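Local coordinates for nicking enzyme (Staphylococcus aureus, PDB 4HT4), which is a DNA relaxase that probably nicks plasmid DNA for conjugative transfer of antibiotic resistance, this chain being its N-terminal MobA/MobL-family part, at residues Phe61-Glu75 and Cys135-Lys149. The protein carries 1 engineered substitution. Numbering follows the deposited sequence.
With nucleotides of chain B.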
ATOM      1  N   PHE A  61       3.565  14.943  -0.498  1.00 74.67           N
ATOM      2  CA  PHE A  61       2.872  13.671  -0.649  1.00 68.36           C
ATOM      3  C   PHE A  61       2.697  12.912   0.665  1.00 79.92           C
ATOM      4  O   PHE A  61       2.020  11.886   0.701  1.00 74.91           O
ATOM      5  CB  PHE A  61       3.585  12.792  -1.677  1.00 74.77           C
ATOM      6  CG  PHE A  61       3.628  13.388  -3.055  1.00 76.01           C
ATOM      7  CD1 PHE A  61       2.588  13.180  -3.944  1.00 79.68           C
ATOM      8  CD2 PHE A  61       4.707  14.154  -3.462  1.00 81.13           C
ATOM      9  CE1 PHE A  61       2.623  13.725  -5.215  1.00 70.82           C
ATOM     10  CE2 PHE A  61       4.747  14.703  -4.731  1.00 78.56           C
ATOM     11  CZ  PHE A  61       3.704  14.487  -5.607  1.00 68.27           C
ATOM     12  N   LYS A  62       3.299  13.411   1.741  1.00 83.43           N
ATOM     13  CA  LYS A  62       3.109  12.794   3.052  1.00 78.47           C
ATOM     14  C   LYS A  62       1.779  13.214   3.666  1.00 76.23           C
ATOM     15  O   LYS A  62       1.409  12.756   4.747  1.00 77.78           O
ATOM     16  CB  LYS A  62       4.271  13.114   3.995  1.00 70.68           C
ATOM     17  CG  LYS A  62       5.562  12.395   3.636  1.00 71.32           C
ATOM     18  CD  LYS A  62       6.584  12.473   4.760  1.00 70.16           C
ATOM     19  CE  LYS A  62       6.236  11.522   5.895  1.00 95.95           C
ATOM     20  NZ  LYS A  62       6.323  10.097   5.470  1.00 90.45           N
ATOM     21  N   ASP A  63       1.066  14.094   2.969  1.00 80.39           N
ATOM     22  CA  ASP A  63      -0.294  14.444   3.345  1.00 69.96           C
ATOM     23  C   ASP A  63      -1.260  13.550   2.581  1.00 69.82           C
ATOM     24  O   ASP A  63      -1.246  13.513   1.350  1.00 65.67           O
ATOM     25  CB  ASP A  63      -0.582  15.913   3.043  1.00 73.22           C
ATOM     26  CG  ASP A  63      -2.025  16.282   3.301  1.00 75.38           C
ATOM     27  OD1 ASP A  63      -2.360  16.599   4.462  1.00 81.85           O
ATOM     28  OD2 ASP A  63      -2.825  16.254   2.343  1.00 71.70           O
ATOM     29  N   ARG A  64      -2.093  12.826   3.318  1.00 70.25           N
ATOM     30  CA  ARG A  64      -2.970  11.826   2.722  1.00 72.28           C
ATOM     31  C   ARG A  64      -4.036  12.450   1.827  1.00 68.86           C
ATOM     32  O   ARG A  64      -4.445  11.856   0.829  1.00 70.36           O
ATOM     33  CB  ARG A  64      -3.620  10.979   3.816  1.00 60.30           C
ATOM     34  CG  ARG A  64      -4.239   9.689   3.317  1.00 67.80           C
ATOM     35  CD  ARG A  64      -4.552   8.743   4.465  1.00 79.95           C
ATOM     36  NE  ARG A  64      -3.348   8.322   5.177  1.00 75.51           N
ATOM     37  CZ  ARG A  64      -2.964   8.811   6.352  1.00 78.65           C
ATOM     38  NH1 ARG A  64      -3.690   9.740   6.957  1.00 89.76           N
ATOM     39  NH2 ARG A  64      -1.852   8.367   6.925  1.00 69.62           N
ATOM     40  N   GLU A  65      -4.474  13.652   2.180  1.00 61.81           N
ATOM     41  CA  GLU A  65      -5.527  14.325   1.432  1.00 63.05           C
ATOM     42  C   GLU A  65      -5.035  14.830   0.079  1.00 62.53           C
ATOM     43  O   GLU A  65      -5.706  14.657  -0.938  1.00 60.88           O
ATOM     44  CB  GLU A  65      -6.108  15.479   2.248  1.00 77.24           C
ATOM     45  CG  GLU A  65      -7.391  16.047   1.673  1.00 72.75           C
ATOM     46  CD  GLU A  65      -8.049  17.039   2.606  1.00 78.71           C
ATOM     47  OE1 GLU A  65      -7.396  18.040   2.965  1.00 86.57           O
ATOM     48  OE2 GLU A  65      -9.216  16.811   2.988  1.00 70.69           O
ATOM     49  N   TYR A  66      -3.862  15.457   0.072  1.00 53.86           N
ATOM     50  CA  TYR A  66      -3.283  15.985  -1.158  1.00 51.79           C
ATOM     51  C   TYR A  66      -2.935  14.870  -2.130  1.00 67.99           C
ATOM     52  O   TYR A  66      -3.174  14.984  -3.332  1.00 71.66           O
ATOM     53  CB  TYR A  66      -2.028  16.805  -0.853  1.00 62.77           C
ATOM     54  CG  TYR A  66      -1.229  17.185  -2.083  1.00 78.46           C
ATOM     55  CD1 TYR A  66      -1.589  18.279  -2.857  1.00 77.69           C
ATOM     56  CD2 TYR A  66      -0.114  16.447  -2.468  1.00 75.94           C
ATOM     57  CE1 TYR A  66      -0.864  18.630  -3.983  1.00 78.96           C
ATOM     58  CE2 TYR A  66       0.617  16.791  -3.592  1.00 85.52           C
ATOM     59  CZ  TYR A  66       0.237  17.883  -4.345  1.00 94.17           C
ATOM     60  OH  TYR A  66       0.960  18.232  -5.464  1.00 82.44           O
ATOM     61  N   LEU A  67      -2.362  13.797  -1.594  1.00 74.93           N
ATOM     62  CA  LEU A  67      -1.869  12.687  -2.402  1.00 56.40           C
ATOM     63  C   LEU A  67      -2.934  12.082  -3.313  1.00 60.67           C
ATOM     64  O   LEU A  67      -2.770  12.061  -4.532  1.00 59.14           O
ATOM     65  CB  LEU A  67      -1.274  11.601  -1.502  1.00 67.97           C
ATOM     66  CG  LEU A  67      -0.872  10.292  -2.182  1.00 67.97           C
ATOM     67  CD1 LEU A  67       0.210  10.539  -3.217  1.00 63.56           C
ATOM     68  CD2 LEU A  67      -0.413   9.274  -1.151  1.00 63.04           C
ATOM     69  N   TRP A  68      -4.023  11.604  -2.724  1.00 57.09           N
ATOM     70  CA  TRP A  68      -5.029  10.868  -3.482  1.00 60.74           C
ATOM     71  C   TRP A  68      -5.937  11.756  -4.329  1.00 70.39           C
ATOM     72  O   TRP A  68      -6.630  11.268  -5.223  1.00 78.06           O
ATOM     73  CB  TRP A  68      -5.838   9.959  -2.558  1.00 65.63           C
ATOM     74  CG  TRP A  68      -4.964   8.990  -1.832  1.00 72.31           C
ATOM     75  CD1 TRP A  68      -4.688   8.977  -0.497  1.00 68.12           C
ATOM     76  CD2 TRP A  68      -4.219   7.909  -2.406  1.00 59.96           C
ATOM     77  NE1 TRP A  68      -3.832   7.945  -0.201  1.00 70.24           N
ATOM     78  CE2 TRP A  68      -3.528   7.275  -1.357  1.00 60.61           C
ATOM     79  CE3 TRP A  68      -4.076   7.411  -3.706  1.00 57.29           C
ATOM     80  CZ2 TRP A  68      -2.707   6.171  -1.564  1.00 72.26           C
ATOM     81  CZ3 TRP A  68      -3.261   6.315  -3.909  1.00 62.69           C
ATOM     82  CH2 TRP A  68      -2.587   5.706  -2.845  1.00 67.50           C
ATOM     83  N   ASN A  69      -5.937  13.056  -4.048  1.00 67.86           N
ATOM     84  CA  ASN A  69      -6.601  14.008  -4.929  1.00 69.30           C
ATOM     85  C   ASN A  69      -5.714  14.298  -6.128  1.00 64.37           C
ATOM     86  O   ASN A  69      -6.197  14.478  -7.246  1.00 64.95           O
ATOM     87  CB  ASN A  69      -6.937  15.306  -4.193  1.00 72.15           C
ATOM     88  CG  ASN A  69      -8.140  15.166  -3.285  1.00 71.04           C
ATOM     89  OD1 ASN A  69      -9.283  15.259  -3.732  1.00 61.79           O
ATOM     90  ND2 ASN A  69      -7.889  14.942  -2.002  1.00 65.48           N
ATOM     91  N   LYS A  70      -4.409  14.340  -5.884  1.00 63.74           N
ATOM     92  CA  LYS A  70      -3.433  14.514  -6.950  1.00 68.62           C
ATOM     93  C   LYS A  70      -3.450  13.289  -7.855  1.00 67.55           C
ATOM     94  O   LYS A  70      -3.252  13.395  -9.064  1.00 63.82           O
ATOM     95  CB  LYS A  70      -2.036  14.719  -6.365  1.00 66.07           C
ATOM     96  CG  LYS A  70      -0.970  15.059  -7.392  1.00 68.40           C
ATOM     97  CD  LYS A  70      -1.164  16.462  -7.944  1.00 88.25           C
ATOM     98  CE  LYS A  70      -0.034  16.841  -8.887  1.00 88.11           C
ATOM     99  NZ  LYS A  70      -0.185  18.228  -9.406  1.00 75.71           N
ATOM    100  N   VAL A  71      -3.690  12.126  -7.257  1.00 65.83           N
ATOM    101  CA  VAL A  71      -3.795  10.881  -8.009  1.00 64.41           C
ATOM    102  C   VAL A  71      -5.078  10.857  -8.831  1.00 61.11           C
ATOM    103  O   VAL A  71      -5.053  10.550 -10.022  1.00 64.05           O
ATOM    104  CB  VAL A  71      -3.748   9.652  -7.082  1.00 64.19           C
ATOM    105  CG1 VAL A  71      -4.096   8.389  -7.851  1.00 55.83           C
ATOM    106  CG2 VAL A  71      -2.377   9.527  -6.442  1.00 48.73           C
ATOM    107  N   HIS A  72      -6.197  11.190  -8.192  1.00 64.32           N
ATOM    108  CA  HIS A  72      -7.484  11.260  -8.878  1.00 67.14           C
ATOM    109  C   HIS A  72      -7.439  12.235 -10.048  1.00 70.73           C
ATOM    110  O   HIS A  72      -8.135  12.052 -11.048  1.00 69.45           O
ATOM    111  CB  HIS A  72      -8.590  11.674  -7.906  1.00 61.93           C
ATOM    112  CG  HIS A  72      -9.221  10.525  -7.184  1.00 76.35           C
ATOM    113  ND1 HIS A  72     -10.021  10.694  -6.075  1.00 79.16           N
ATOM    114  CD2 HIS A  72      -9.180   9.192  -7.419  1.00 77.28           C
ATOM    115  CE1 HIS A  72     -10.441   9.514  -5.654  1.00 72.91           C
ATOM    116  NE2 HIS A  72      -9.945   8.586  -6.452  1.00 65.45           N
ATOM    117  N   ASP A  73      -6.616  13.269  -9.913  1.00 65.38           N
ATOM    118  CA  ASP A  73      -6.436  14.259 -10.965  1.00 69.78           C
ATOM    119  C   ASP A  73      -5.860  13.629 -12.230  1.00 72.85           C
ATOM    120  O   ASP A  73      -6.313  13.913 -13.340  1.00 75.09           O
ATOM    121  CB  ASP A  73      -5.514  15.377 -10.480  1.00 78.45           C
ATOM    122  CG  ASP A  73      -5.246  16.414 -11.547  1.00 80.02           C
ATOM    123  OD1 ASP A  73      -6.159  16.688 -12.353  1.00 92.82           O
ATOM    124  OD2 ASP A  73      -4.121  16.956 -11.582  1.00 75.25           O
ATOM    125  N   VAL A  74      -4.859  12.774 -12.053  1.00 71.58           N
ATOM    126  CA  VAL A  74      -4.218  12.104 -13.176  1.00 62.85           C
ATOM    127  C   VAL A  74      -5.106  10.977 -13.698  1.00 63.93           C
ATOM    128  O   VAL A  74      -5.098  10.666 -14.888  1.00 73.24           O
ATOM    129  CB  VAL A  74      -2.837  11.546 -12.782  1.00 66.22           C
ATOM    130  CG1 VAL A  74      -2.079  11.083 -14.014  1.00 66.17           C
ATOM    131  CG2 VAL A  74      -2.035  12.600 -12.040  1.00 69.20           C
ATOM    132  N   GLU A  75      -5.877  10.375 -12.798  1.00 69.26           N
ATOM    133  CA  GLU A  75      -6.808   9.315 -13.165  1.00 66.40           C
ATOM    134  C   GLU A  75      -8.163   9.879 -13.574  1.00 84.44           C
ATOM    135  O   GLU A  75      -9.202   9.441 -13.078  1.00 87.80           O
ATOM    136  CB  GLU A  75      -6.987   8.341 -12.002  1.00 65.98           C
ATOM    137  CG  GLU A  75      -6.144   7.084 -12.107  1.00 74.84           C
ATOM    138  CD  GLU A  75      -4.657   7.358 -12.017  1.00 70.23           C
ATOM    139  OE1 GLU A  75      -3.871   6.523 -12.505  1.00 58.54           O
ATOM    140  OE2 GLU A  75      -4.267   8.397 -11.450  1.00 66.38           O
ATOM    141  N   CYS A 135      -0.815   1.719  -2.934  1.00 66.52           N
ATOM    142  CA  CYS A 135       0.335   2.129  -3.727  1.00 69.93           C
ATOM    143  C   CYS A 135      -0.091   2.812  -5.022  1.00 64.64           C
ATOM    144  O   CYS A 135      -1.079   2.422  -5.645  1.00 64.59           O
ATOM    145  CB  CYS A 135       1.206   0.915  -4.047  1.00 67.05           C
ATOM    146  SG  CYS A 135       1.698  -0.044  -2.598  1.00 73.93           S
ATOM    147  N   THR A 136       0.662   3.831  -5.422  1.00 67.99           N
ATOM    148  CA  THR A 136       0.389   4.543  -6.664  1.00 63.07           C
ATOM    149  C   THR A 136       0.716   3.669  -7.871  1.00 62.58           C
ATOM    150  O   THR A 136       1.555   2.773  -7.791  1.00 72.16           O
ATOM    151  CB  THR A 136       1.192   5.853  -6.754  1.00 55.41           C
ATOM    152  OG1 THR A 136       2.592   5.568  -6.644  1.00 66.50           O
ATOM    153  CG2 THR A 136       0.782   6.802  -5.639  1.00 51.51           C
ATOM    154  N   LEU A 137       0.047   3.934  -8.988  1.00 59.42           N
ATOM    155  CA  LEU A 137       0.256   3.159 -10.205  1.00 62.69           C
ATOM    156  C   LEU A 137       1.187   3.888 -11.169  1.00 59.83           C
ATOM    157  O   LEU A 137       1.493   3.386 -12.252  1.00 56.58           O
ATOM    158  CB  LEU A 137      -1.079   2.867 -10.889  1.00 63.10           C
ATOM    159  CG  LEU A 137      -2.119   2.072 -10.098  1.00 53.61           C
ATOM    160  CD1 LEU A 137      -3.397   1.936 -10.900  1.00 65.06           C
ATOM    161  CD2 LEU A 137      -1.578   0.706  -9.735  1.00 62.19           C
ATOM    162  N   ARG A 138       1.634   5.073 -10.770  1.00 53.39           N
ATOM    163  CA  ARG A 138       2.536   5.870 -11.591  1.00 63.88           C
ATOM    164  C   ARG A 138       3.730   6.345 -10.771  1.00 73.79           C
ATOM    165  O   ARG A 138       3.673   6.389  -9.542  1.00 58.25           O
ATOM    166  CB  ARG A 138       1.800   7.076 -12.180  1.00 63.03           C
ATOM    167  CG  ARG A 138       0.583   6.725 -13.024  1.00 61.21           C
ATOM    168  CD  ARG A 138      -0.256   7.960 -13.312  1.00 63.42           C
ATOM    169  NE  ARG A 138      -1.488   7.643 -14.030  1.00 66.78           N
ATOM    170  CZ  ARG A 138      -1.682   7.878 -15.324  1.00 67.39           C
ATOM    171  NH1 ARG A 138      -0.724   8.441 -16.049  1.00 69.01           N
ATOM    172  NH2 ARG A 138      -2.835   7.559 -15.893  1.00 62.30           N
ATOM    173  N   GLY A 139       4.810   6.700 -11.459  1.00 74.14           N
ATOM    174  CA  GLY A 139       5.994   7.225 -10.804  1.00 63.60           C
ATOM    175  C   GLY A 139       6.061   8.735 -10.910  1.00 69.29           C
ATOM    176  O   GLY A 139       5.239   9.355 -11.585  1.00 76.97           O
ATOM    177  N   LEU A 140       7.042   9.330 -10.241  1.00 72.34           N
ATOM    178  CA  LEU A 140       7.214  10.778 -10.263  1.00 80.98           C
ATOM    179  C   LEU A 140       8.364  11.185 -11.177  1.00 82.93           C
ATOM    180  O   LEU A 140       9.354  10.462 -11.301  1.00 71.58           O
ATOM    181  CB  LEU A 140       7.452  11.315  -8.850  1.00 75.19           C
ATOM    182  CG  LEU A 140       6.245  11.854  -8.082  1.00 71.60           C
ATOM    183  CD1 LEU A 140       5.118  10.837  -8.047  1.00 76.13           C
ATOM    184  CD2 LEU A 140       6.658  12.242  -6.672  1.00 72.59           C
ATOM    185  N   ASP A 141       8.227  12.342 -11.815  1.00 76.65           N
ATOM    186  CA  ASP A 141       9.268  12.845 -12.704  1.00 73.06           C
ATOM    187  C   ASP A 141      10.096  13.953 -12.055  1.00 65.96           C
ATOM    188  O   ASP A 141      10.047  14.148 -10.839  1.00 65.59           O
ATOM    189  CB  ASP A 141       8.673  13.327 -14.033  1.00 82.72           C
ATOM    190  CG  ASP A 141       7.544  14.327 -13.848  1.00 84.99           C
ATOM    191  OD1 ASP A 141       7.458  14.957 -12.774  1.00 85.94           O
ATOM    192  OD2 ASP A 141       6.740  14.488 -14.791  1.00 69.74           O
ATOM    193  N   LYS A 142      10.847  14.677 -12.878  1.00 73.68           N
ATOM    194  CA  LYS A 142      11.721  15.740 -12.395  1.00 79.60           C
ATOM    195  C   LYS A 142      10.929  16.924 -11.852  1.00 83.41           C
ATOM    196  O   LYS A 142      11.450  17.726 -11.076  1.00 86.22           O
ATOM    197  CB  LYS A 142      12.655  16.207 -13.516  1.00 60.40           C
ATOM    198  N   ASN A 143       9.667  17.026 -12.260  1.00 82.19           N
ATOM    199  CA  ASN A 143       8.817  18.137 -11.854  1.00 84.62           C
ATOM    200  C   ASN A 143       7.801  17.732 -10.793  1.00 79.97           C
ATOM    201  O   ASN A 143       6.833  18.455 -10.546  1.00 85.84           O
ATOM    202  CB  ASN A 143       8.088  18.713 -13.070  1.00 83.75           C
ATOM    203  CG  ASN A 143       9.023  19.017 -14.218  1.00 85.21           C
ATOM    204  OD1 ASN A 143      10.171  19.409 -14.011  1.00 87.54           O
ATOM    205  ND2 ASN A 143       8.537  18.836 -15.441  1.00 82.00           N
ATOM    206  N   ASN A 144       8.029  16.579 -10.171  1.00 76.49           N
ATOM    207  CA  ASN A 144       7.101  16.023  -9.190  1.00 81.73           C
ATOM    208  C   ASN A 144       5.690  15.857  -9.745  1.00 81.56           C
ATOM    209  O   ASN A 144       4.704  16.170  -9.077  1.00 84.63           O
ATOM    210  CB  ASN A 144       7.088  16.854  -7.905  1.00 83.16           C
ATOM    211  CG  ASN A 144       8.355  16.683  -7.091  1.00 87.11           C
ATOM    212  OD1 ASN A 144       8.477  15.746  -6.302  1.00 75.66           O
ATOM    213  ND2 ASN A 144       9.306  17.591  -7.278  1.00 81.39           N
ATOM    214  N   GLU A 145       5.609  15.368 -10.978  1.00 77.11           N
ATOM    215  CA  GLU A 145       4.334  15.076 -11.620  1.00 74.94           C
ATOM    216  C   GLU A 145       4.291  13.595 -11.978  1.00 73.54           C
ATOM    217  O   GLU A 145       5.331  12.970 -12.186  1.00 72.34           O
ATOM    218  CB  GLU A 145       4.159  15.931 -12.875  1.00 79.10           C
ATOM    219  CG  GLU A 145       4.182  17.434 -12.619  1.00 90.87           C
ATOM    220  CD  GLU A 145       2.853  17.968 -12.122  1.00 95.40           C
ATOM    221  OE1 GLU A 145       1.803  17.422 -12.523  1.00 97.34           O
ATOM    222  OE2 GLU A 145       2.855  18.936 -11.332  1.00 93.92           O
ATOM    223  N   PHE A 146       3.091  13.032 -12.050  1.00 64.33           N
ATOM    224  CA  PHE A 146       2.948  11.609 -12.341  1.00 63.58           C
ATOM    225  C   PHE A 146       3.226  11.272 -13.802  1.00 67.15           C
ATOM    226  O   PHE A 146       2.618  11.839 -14.710  1.00 78.20           O
ATOM    227  CB  PHE A 146       1.559  11.110 -11.939  1.00 61.89           C
ATOM    228  CG  PHE A 146       1.376  10.962 -10.457  1.00 70.59           C
ATOM    229  CD1 PHE A 146       1.774   9.805  -9.809  1.00 74.89           C
ATOM    230  CD2 PHE A 146       0.810  11.980  -9.710  1.00 62.45           C
ATOM    231  CE1 PHE A 146       1.609   9.666  -8.444  1.00 60.87           C
ATOM    232  CE2 PHE A 146       0.642  11.847  -8.345  1.00 61.99           C
ATOM    233  CZ  PHE A 146       1.043  10.689  -7.712  1.00 72.27           C
ATOM    234  N   GLU A 147       4.150  10.341 -14.016  1.00 68.90           N
ATOM    235  CA  GLU A 147       4.480   9.861 -15.351  1.00 69.81           C
ATOM    236  C   GLU A 147       3.340   8.994 -15.877  1.00 66.51           C
ATOM    237  O   GLU A 147       2.538   8.490 -15.093  1.00 73.30           O
ATOM    238  CB  GLU A 147       5.779   9.056 -15.307  1.00 69.71           C
ATOM    239  CG  GLU A 147       5.696   7.792 -14.469  1.00 81.55           C
ATOM    240  CD  GLU A 147       7.039   7.105 -14.316  1.00 76.35           C
ATOM    241  OE1 GLU A 147       8.061   7.680 -14.750  1.00 76.65           O
ATOM    242  OE2 GLU A 147       7.073   5.989 -13.759  1.00 74.25           O
ATOM    243  N   PRO A 148       3.254   8.823 -17.206  1.00 66.22           N
ATOM    244  CA  PRO A 148       2.183   7.982 -17.753  1.00 62.63           C
ATOM    245  C   PRO A 148       2.375   6.512 -17.404  1.00 74.50           C
ATOM    246  O   PRO A 148       3.498   6.073 -17.145  1.00 63.64           O
ATOM    247  CB  PRO A 148       2.318   8.183 -19.265  1.00 52.48           C
ATOM    248  CG  PRO A 148       3.735   8.599 -19.465  1.00 62.27           C
ATOM    249  CD  PRO A 148       4.070   9.432 -18.270  1.00 60.24           C
ATOM    250  N   LYS A 149       1.278   5.765 -17.392  1.00 71.83           N
ATOM    251  CA  LYS A 149       1.336   4.331 -17.159  1.00 65.22           C
ATOM    252  C   LYS A 149       1.772   3.622 -18.427  1.00 74.08           C
ATOM    253  O   LYS A 149       2.473   2.611 -18.376  1.00 78.90           O
ATOM    254  CB  LYS A 149      -0.040   3.799 -16.768  1.00 59.09           C
ATOM    255  CG  LYS A 149      -0.574   4.291 -15.445  1.00 53.86           C
ATOM    256  CD  LYS A 149      -2.017   3.846 -15.282  1.00 65.52           C
ATOM    257  CE  LYS A 149      -2.526   4.131 -13.888  1.00 67.88           C
ATOM    258  NZ  LYS A 149      -3.991   3.886 -13.774  1.00 76.93           N
TER
ATOM    259  P    DC B  16      -1.862   7.134 -19.561  1.00 69.20           P
ATOM    260  OP1  DC B  16      -1.833   8.389 -18.779  1.00 70.97           O
ATOM    261  OP2  DC B  16      -0.644   6.295 -19.651  1.00 62.36           O
ATOM    262  O5'  DC B  16      -3.050   6.219 -19.005  1.00 44.41           O
ATOM    263  C5'  DC B  16      -3.183   4.886 -19.465  1.00 60.74           C
ATOM    264  C4'  DC B  16      -4.634   4.449 -19.487  1.00 58.10           C
ATOM    265  O4'  DC B  16      -5.016   4.217 -20.865  1.00 54.85           O
ATOM    266  C3'  DC B  16      -4.910   3.166 -18.710  1.00 79.32           C
ATOM    267  O3'  DC B  16      -5.875   3.400 -17.686  1.00 75.74           O
ATOM    268  C2'  DC B  16      -5.423   2.157 -19.736  1.00 79.75           C
ATOM    269  C1'  DC B  16      -5.645   2.960 -21.013  1.00 71.24           C
ATOM    270  N1   DC B  16      -5.076   2.283 -22.214  1.00 64.23           N
ATOM    271  C2   DC B  16      -5.875   1.418 -22.969  1.00 71.04           C
ATOM    272  O2   DC B  16      -7.049   1.229 -22.630  1.00 72.14           O
ATOM    273  N3   DC B  16      -5.345   0.809 -24.056  1.00 71.95           N
ATOM    274  C4   DC B  16      -4.075   1.033 -24.393  1.00 75.58           C
ATOM    275  N4   DC B  16      -3.596   0.410 -25.474  1.00 84.11           N
ATOM    276  C5   DC B  16      -3.241   1.907 -23.636  1.00 66.26           C
ATOM    277  C6   DC B  16      -3.779   2.503 -22.566  1.00 62.76           C
ATOM    278  P    DG B  17      -5.990   2.385 -16.444  1.00 70.93           P
ATOM    279  OP1  DG B  17      -6.554   3.140 -15.302  1.00 63.30           O
ATOM    280  OP2  DG B  17      -4.683   1.707 -16.302  1.00 71.53           O
ATOM    281  O5'  DG B  17      -7.077   1.311 -16.921  1.00 62.36           O
ATOM    282  C5'  DG B  17      -8.429   1.716 -17.091  1.00 65.16           C
ATOM    283  C4'  DG B  17      -9.356   0.549 -17.400  1.00 63.39           C
ATOM    284  O4'  DG B  17      -9.030  -0.018 -18.692  1.00 76.73           O
ATOM    285  C3'  DG B  17      -9.328  -0.622 -16.425  1.00 72.32           C
ATOM    286  O3'  DG B  17     -10.619  -1.213 -16.377  1.00 76.95           O
ATOM    287  C2'  DG B  17      -8.315  -1.566 -17.064  1.00 73.78           C
ATOM    288  C1'  DG B  17      -8.618  -1.362 -18.544  1.00 76.03           C
ATOM    289  N9   DG B  17      -7.462  -1.532 -19.410  1.00 74.02           N
ATOM    290  C8   DG B  17      -6.195  -1.063 -19.179  1.00 71.15           C
ATOM    291  N7   DG B  17      -5.361  -1.354 -20.133  1.00 69.90           N
ATOM    292  C5   DG B  17      -6.121  -2.058 -21.057  1.00 69.65           C
ATOM    293  C6   DG B  17      -5.745  -2.629 -22.295  1.00 77.67           C
ATOM    294  O6   DG B  17      -4.631  -2.625 -22.839  1.00 76.83           O
ATOM    295  N1   DG B  17      -6.827  -3.253 -22.913  1.00 77.91           N
ATOM    296  C2   DG B  17      -8.102  -3.316 -22.397  1.00 74.49           C
ATOM    297  N2   DG B  17      -9.009  -3.963 -23.144  1.00 71.20           N
ATOM    298  N3   DG B  17      -8.466  -2.784 -21.237  1.00 68.17           N
ATOM    299  C4   DG B  17      -7.423  -2.174 -20.626  1.00 66.68           C
TER
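Phe146 inserts its ring between the helix 64-74 and the loop that carries it, and the contact illustrates how one aromatic side chain can tie a hairpin-like loop to a helix. Its CG lies anti to its own carbonyl carbon (chi1 -74°), which sends the ring toward the helix. There CE2 meets Lys70 CG at 3.7 Å, the methylene coming in at the ring edge, while CZ reaches Val71 CG2 and CD2 reaches Val74 CG2, both obliquely. Leu140 CD1, from the same loop, covers one ring face. Phe61, just ahead of the helix, continues this apolar patch: its CE2 lies 3.7 Å from Leu140 CD2, and the backbone O of Asn144 sits at its ring edge. A long salt bridge of 3.7 Å joins Lys70 NZ to Glu145 OE2.

Val74 links this patch to a polar one. While its CG2 packs on Phe146, its CG1 rests over one face of the Arg138 guanidinium, 3.5 Å from CZ; Lys149 CG covers the opposite face. The sandwiched group is also held within its plane. Arg138 NE gives Glu75 OE1 a nearly straight bond (3.0 Å, 174°), and NH1 and NH2 both donate to OP1 of DC16 of chain B. Lys149 NZ approaches Glu75 OE1, at 2.9 Å, in a salt bridge whose hydrogen bond is weak, and makes weak bonds to the phosphate of DG17 of chain B. Glu75 is thus a second-shell carboxylate, consistent with orienting two phosphate-binding side chains, and probably offsets part of their charge.

Lys149 NZ also bonds Gln81 O. Leu67 touches Ile51 of strand 48-52 and Trp68 touches Ala83 of strand 81-89, so the helix lies against the five-stranded antiparallel sheet whose strand 130-136 leads into the loop; Trp68 also meets helix 18-26.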